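Local coordinates for protein lipase (PDB 6A0W) that probably hydrolyses the ester bonds of triacylglycerols as a fungal class 3 lipase of the alpha/beta-hydrolase fold, at residues P61-D66 with G77-T82. Sequence-based numbering, arbitrary orientation.
Sequences PGTKWD and GKLIKT
Leu79 reaches from its strand into the backbone of the loop that carries Thr63, Lys64 and Trp65, and no hydrogen bond joins the two segments. The closest approach is made by one methyl: Leu79 CD1 sits 3.4 Å from Lys64 O and 3.5 Å from Thr63 C, so it packs on the main chain. The indole lies obliquely beside the Leu79 branch point, with Leu79 CG 4.3 Å from Trp65 CE3. With CG anti to the backbone N (chi1 -169°), the indole of Trp65 extends toward the 77-82 segment, its pyrrole side close against the backbone of Gly77. There Trp65 CD1 is 3.6 Å from Gly77 O, and Trp65 NE1 is 3.8 Å from Gly77 CA. The indole N-H is bonded to Val74 O, which helps to hold the ring in this orientation. At the other end the Thr63 and Thr82 side chains meet at a slant, their OG1 atoms 3.6 Å apart and not hydrogen-bonded, while Thr63 OG1 donates to Pro61 O at 2.9 Å from above the carbonyl plane. This is a surface contact at the margin of the central sheet: the loop between helices 38-53 and 68-73 lies against edge strand 78-85, which carries a classic beta bulge, Ile80 and Lys81 both facing Ile94, with Phe93 and Leu95 of neighbouring strand 90-97 meeting both Trp65 and Leu79.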
loop_
_atom_site.group_PDB
_atom_site.type_symbol
_atom_site.label_atom_id
_atom_site.label_comp_id
_atom_site.label_asym_id
_atom_site.label_seq_id
_atom_site.Cartn_x
_atom_site.Cartn_y
_atom_site.Cartn_z
ATOM N N PRO A 61 -8.977 -17.484 -0.252
ATOM C CA PRO A 61 -10.058 -17.651 -1.253
ATOM C C PRO A 61 -11.416 -18.075 -0.658
ATOM O O PRO A 61 -12.350 -18.352 -1.395
ATOM C CB PRO A 61 -9.511 -18.751 -2.172
ATOM C CG PRO A 61 -8.631 -19.569 -1.284
ATOM C CD PRO A 61 -8.041 -18.627 -0.255
ATOM N N GLY A 62 -11.564 -18.004 0.660
ATOM C CA GLY A 62 -12.793 -18.450 1.304
ATOM C C GLY A 62 -14.035 -17.690 0.864
ATOM O O GLY A 62 -15.169 -18.177 1.008
ATOM N N THR A 63 -13.848 -16.443 0.456
ATOM C CA THR A 63 -14.944 -15.629 -0.050
ATOM C C THR A 63 -16.012 -15.384 0.972
ATOM O O THR A 63 -17.188 -15.267 0.633
ATOM C CB THR A 63 -15.614 -16.267 -1.282
ATOM O OG1 THR A 63 -14.594 -16.657 -2.212
ATOM C CG2 THR A 63 -16.516 -15.255 -1.979
ATOM N N LYS A 64 -15.597 -15.214 2.220
ATOM C CA LYS A 64 -16.505 -14.766 3.259
ATOM C C LYS A 64 -15.965 -13.485 3.887
ATOM O O LYS A 64 -14.761 -13.223 3.839
ATOM C CB LYS A 64 -16.648 -15.872 4.315
ATOM C CG LYS A 64 -17.194 -17.207 3.781
ATOM C CD LYS A 64 -17.612 -18.172 4.893
ATOM C CE LYS A 64 -16.517 -18.442 5.925
ATOM N NZ LYS A 64 -15.323 -19.092 5.312
ATOM N N TRP A 65 -16.857 -12.686 4.459
ATOM C CA TRP A 65 -16.450 -11.467 5.138
ATOM C C TRP A 65 -16.859 -11.555 6.611
ATOM O O TRP A 65 -17.731 -10.829 7.041
ATOM C CB TRP A 65 -17.064 -10.236 4.462
ATOM C CG TRP A 65 -16.489 -8.917 4.936
ATOM C CD1 TRP A 65 -17.117 -7.964 5.685
ATOM C CD2 TRP A 65 -15.180 -8.408 4.663
ATOM N NE1 TRP A 65 -16.273 -6.876 5.893
ATOM C CE2 TRP A 65 -15.063 -7.161 5.313
ATOM C CE3 TRP A 65 -14.119 -8.862 3.884
ATOM C CZ2 TRP A 65 -13.944 -6.391 5.212
ATOM C CZ3 TRP A 65 -12.993 -8.088 3.786
ATOM C CH2 TRP A 65 -12.884 -6.899 4.497
ATOM N N ASP A 66 -16.177 -12.403 7.382
ATOM C CA ASP A 66 -16.525 -12.614 8.799
ATOM C C ASP A 66 -15.290 -12.630 9.688
ATOM O O ASP A 66 -15.373 -12.945 10.856
ATOM C CB ASP A 66 -17.362 -13.893 8.999
ATOM C CG ASP A 66 -16.689 -15.140 8.440
ATOM O OD1 ASP A 66 -15.450 -15.171 8.312
ATOM O OD2 ASP A 66 -17.404 -16.082 8.052
ATOM N N GLY A 77 -19.813 -4.942 5.293
ATOM C CA GLY A 77 -19.155 -5.287 4.041
ATOM C C GLY A 77 -19.818 -6.434 3.291
ATOM O O GLY A 77 -20.206 -7.427 3.891
ATOM N N LYS A 78 -19.840 -6.321 1.964
ATOM C CA LYS A 78 -20.220 -7.393 1.030
ATOM C C LYS A 78 -19.122 -7.649 0.011
ATOM O O LYS A 78 -18.733 -6.767 -0.774
ATOM C CB LYS A 78 -21.474 -7.002 0.237
ATOM C CG LYS A 78 -22.771 -7.610 0.727
ATOM C CD LYS A 78 -23.595 -6.635 1.563
ATOM C CE LYS A 78 -24.798 -6.107 0.789
ATOM N NZ LYS A 78 -25.154 -4.723 1.218
ATOM N N LEU A 79 -18.617 -8.864 0.002
ATOM C CA LEU A 79 -17.600 -9.255 -0.947
ATOM C C LEU A 79 -18.262 -9.370 -2.312
ATOM O O LEU A 79 -19.231 -10.074 -2.457
ATOM C CB LEU A 79 -17.017 -10.615 -0.586
ATOM C CG LEU A 79 -15.806 -10.530 0.329
ATOM C CD1 LEU A 79 -15.479 -11.959 0.761
ATOM C CD2 LEU A 79 -14.617 -9.837 -0.350
ATOM N N ILE A 80 -17.694 -8.724 -3.311
ATOM C CA ILE A 80 -18.230 -8.793 -4.663
ATOM C C ILE A 80 -17.440 -9.807 -5.458
ATOM O O ILE A 80 -18.022 -10.600 -6.164
ATOM C CB ILE A 80 -18.165 -7.410 -5.354
ATOM C CG1 ILE A 80 -18.809 -6.343 -4.465
ATOM C CG2 ILE A 80 -18.860 -7.435 -6.717
ATOM C CD1 ILE A 80 -20.220 -6.678 -4.026
ATOM N N LYS A 81 -16.138 -9.913 -5.212
ATOM C CA LYS A 81 -15.305 -10.783 -6.011
ATOM C C LYS A 81 -13.998 -10.964 -5.289
ATOM O O LYS A 81 -13.484 -10.001 -4.755
ATOM C CB LYS A 81 -15.020 -10.093 -7.348
ATOM C CG LYS A 81 -14.157 -10.890 -8.329
ATOM C CD LYS A 81 -15.056 -11.689 -9.251
ATOM C CE LYS A 81 -14.297 -12.622 -10.179
ATOM N NZ LYS A 81 -13.425 -11.920 -11.156
ATOM N N THR A 82 -13.415 -12.155 -5.363
ATOM C CA THR A 82 -12.023 -12.382 -4.942
ATOM C C THR A 82 -11.256 -12.970 -6.105
ATOM O O THR A 82 -11.878 -13.404 -7.052
ATOM C CB THR A 82 -11.929 -13.337 -3.742
ATOM O OG1 THR A 82 -12.323 -14.637 -4.141
ATOM C CG2 THR A 82 -12.866 -12.890 -2.620
#